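Local coordinates for putative periplasmic protein (Salmonella enterica subsp. enterica serovar Typhimurium, PDB 4J32), which probably protects the bacterium as the periplasmic immunity protein Tai4, binding and inhibiting the type VI secretion peptidoglycan hydrolase Tae4, at residues 16-21 and 83-88. Residues are numbered along the deposited sequence; the frame is centred on the assembly and turned at random. Where two conformers were deposited one is given.
Sequences NWALSH and IDFIHD
Phe85 and Ile86 of helix 78-86 pack against Ala18 and Leu19 in the middle of helix 10-26, joining two helices of this all-helical immunity protein near the centre of the chain. Leu19 and Ile86 bring the backbones to their closest approach, with the two CA atoms 6.2 Å apart. From its CB outward, Leu19 crosses Ile86 at a slant: CB rests on Ile86 CG2 at 3.7 Å, CD1 lies 4.0 Å from that same methyl, and CD2 comes within 4.2 Å of Ile86 CD1. The beta-branch of Ile86 suits this place because CG2 meets the base of the leucine while the longer arm reaches its tip. In the conformer described, a chi1 of 60° puts CG2 anti to the carbonyl carbon, where it meets Leu19.

Phe85 sends its ring toward helix 10-26 with CG anti to the backbone N (chi1 167°). It arrives edge-on: CE2 is 3.8 Å from Ala18 CB and 3.4 Å from Ala18 O, which lies near the ring plane. The small methyl of Ala18 lets the ring edge come close to the helix backbone, and the slightly positive C-H rim is a suitable neighbour for a carbonyl oxygen. Ile57, Ile60 and Ala61 of helix 51-65, with Leu91 of helix 89-96, extend the apolar packing around Ala18 and Phe85.

Away from the interface, His87 ND1 donates to Ile83 O at 2.7 Å, with the oxygen close to the plane of the imidazole ring, linking the side chain back to the backbone of Ile83. The helices are thus held to one another here by shape and dispersion, with a weak electrostatic contribution probably coming from the Phe85 edge, while polar side chains find partners within their own segment or beyond the contact, as His21 does with Asp58.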
loop_
_atom_site.group_PDB
_atom_site.type_symbol
_atom_site.label_atom_id
_atom_site.label_comp_id
_atom_site.label_asym_id
_atom_site.label_seq_id
_atom_site.Cartn_x
_atom_site.Cartn_y
_atom_site.Cartn_z
ATOM N N ASN B 16 7.763 8.270 0.604
ATOM C CA ASN B 16 7.415 7.151 -0.298
ATOM C C ASN B 16 8.029 5.860 0.183
ATOM O O ASN B 16 7.377 4.801 0.148
ATOM C CB ASN B 16 7.843 7.427 -1.747
ATOM C CG ASN B 16 7.057 8.549 -2.414
ATOM O OD1 ASN B 16 6.062 9.052 -1.895
ATOM N ND2 ASN B 16 7.524 8.958 -3.590
ATOM N N TRP B 17 9.304 5.947 0.609
ATOM C CA TRP B 17 9.993 4.839 1.254
ATOM C C TRP B 17 9.231 4.363 2.483
ATOM O O TRP B 17 9.019 3.168 2.661
ATOM C CB TRP B 17 11.454 5.205 1.628
ATOM C CG TRP B 17 12.258 3.966 1.960
ATOM C CD1 TRP B 17 13.030 3.254 1.096
ATOM C CD2 TRP B 17 12.322 3.282 3.216
ATOM N NE1 TRP B 17 13.579 2.172 1.727
ATOM C CE2 TRP B 17 13.161 2.157 3.032
ATOM C CE3 TRP B 17 11.766 3.519 4.489
ATOM C CZ2 TRP B 17 13.466 1.254 4.073
ATOM C CZ3 TRP B 17 12.058 2.624 5.521
ATOM C CH2 TRP B 17 12.911 1.505 5.313
ATOM N N ALA B 18 8.846 5.296 3.349
ATOM C CA ALA B 18 8.132 4.927 4.571
ATOM C C ALA B 18 6.873 4.087 4.250
ATOM O O ALA B 18 6.634 3.020 4.863
ATOM C CB ALA B 18 7.764 6.204 5.362
ATOM N N LEU B 19 6.081 4.558 3.298
ATOM C CA LEU B 19 4.849 3.870 2.943
ATOM C C LEU B 19 5.109 2.461 2.369
ATOM O O LEU B 19 4.515 1.471 2.844
ATOM C CB LEU B 19 4.031 4.718 1.966
ATOM C CG LEU B 19 2.758 4.069 1.402
ATOM C CD1 LEU B 19 1.805 3.579 2.551
ATOM C CD2 LEU B 19 2.068 5.096 0.488
ATOM N N SER B 20 5.998 2.371 1.376
ATOM C CA SER B 20 6.267 1.077 0.745
ATOM C C SER B 20 6.906 0.098 1.717
ATOM O O SER B 20 6.545 -1.084 1.710
ATOM C CB SER B 20 7.085 1.199 -0.549
ATOM O OG SER B 20 8.163 2.091 -0.385
ATOM N N HIS B 21 7.818 0.584 2.566
ATOM C CA HIS B 21 8.431 -0.278 3.572
ATOM C C HIS B 21 7.375 -0.833 4.537
ATOM O O HIS B 21 7.388 -2.023 4.864
ATOM C CB HIS B 21 9.528 0.456 4.347
ATOM C CG HIS B 21 10.168 -0.386 5.399
ATOM N ND1 HIS B 21 11.002 -1.441 5.100
ATOM C CD2 HIS B 21 10.076 -0.345 6.748
ATOM C CE1 HIS B 21 11.408 -2.007 6.224
ATOM N NE2 HIS B 21 10.841 -1.372 7.238
ATOM N N ILE B 83 -1.394 3.331 6.387
ATOM C CA ILE B 83 -1.974 4.646 6.078
ATOM C C ILE B 83 -1.923 5.535 7.343
ATOM O O ILE B 83 -1.556 6.710 7.270
ATOM C CB ILE B 83 -3.407 4.523 5.471
ATOM C CG1 ILE B 83 -3.293 3.948 4.035
ATOM C CG2 ILE B 83 -4.109 5.909 5.437
ATOM C CD1 ILE B 83 -4.564 3.534 3.395
ATOM N N ASP B 84 -2.239 4.958 8.495
ATOM C CA ASP B 84 -2.119 5.720 9.741
ATOM C C ASP B 84 -0.644 6.101 9.961
ATOM O O ASP B 84 -0.327 7.224 10.401
ATOM C CB ASP B 84 -2.651 4.909 10.932
ATOM C CG ASP B 84 -4.187 4.840 10.967
ATOM O OD1 ASP B 84 -4.863 5.578 10.192
ATOM O OD2 ASP B 84 -4.715 4.085 11.823
ATOM N N PHE B 85 0.240 5.148 9.711
ATOM C CA PHE B 85 1.690 5.380 9.902
ATOM C C PHE B 85 2.175 6.595 9.115
ATOM O O PHE B 85 2.914 7.418 9.651
ATOM C CB PHE B 85 2.469 4.136 9.469
ATOM C CG PHE B 85 3.974 4.351 9.324
ATOM C CD1 PHE B 85 4.722 4.935 10.351
ATOM C CD2 PHE B 85 4.641 3.907 8.165
ATOM C CE1 PHE B 85 6.137 5.118 10.216
ATOM C CE2 PHE B 85 6.047 4.065 8.030
ATOM C CZ PHE B 85 6.778 4.675 9.048
ATOM N N ILE B 86 1.761 6.728 7.851
ATOM C CA ILE B 86 2.341 7.796 7.032
ATOM C C ILE B 86 1.857 9.190 7.438
ATOM O O ILE B 86 2.427 10.199 6.992
ATOM C CB ILE B 86 2.244 7.529 5.512
ATOM C CG1 ILE B 86 0.780 7.395 5.055
ATOM C CG2 ILE B 86 3.057 6.290 5.165
ATOM C CD1 ILE B 86 0.578 7.560 3.537
ATOM N N HIS B 87 0.859 9.241 8.329
ATOM C CA HIS B 87 0.400 10.503 8.943
ATOM C C HIS B 87 1.057 10.797 10.296
ATOM O O HIS B 87 0.759 11.818 10.948
ATOM C CB HIS B 87 -1.123 10.490 9.098
ATOM C CG HIS B 87 -1.852 10.486 7.784
ATOM N ND1 HIS B 87 -2.117 9.328 7.091
ATOM C CD2 HIS B 87 -2.368 11.498 7.043
ATOM C CE1 HIS B 87 -2.754 9.625 5.969
ATOM N NE2 HIS B 87 -2.921 10.934 5.916
ATOM N N ASP B 88 1.937 9.902 10.727
ATOM C CA ASP B 88 2.548 10.004 12.065
ATOM C C ASP B 88 3.417 11.260 12.197
ATOM O O ASP B 88 4.238 11.545 11.330
ATOM C CB ASP B 88 3.333 8.719 12.372
ATOM C CG ASP B 88 3.992 8.744 13.724
ATOM O OD1 ASP B 88 5.126 9.236 13.773
ATOM O OD2 ASP B 88 3.395 8.279 14.726
#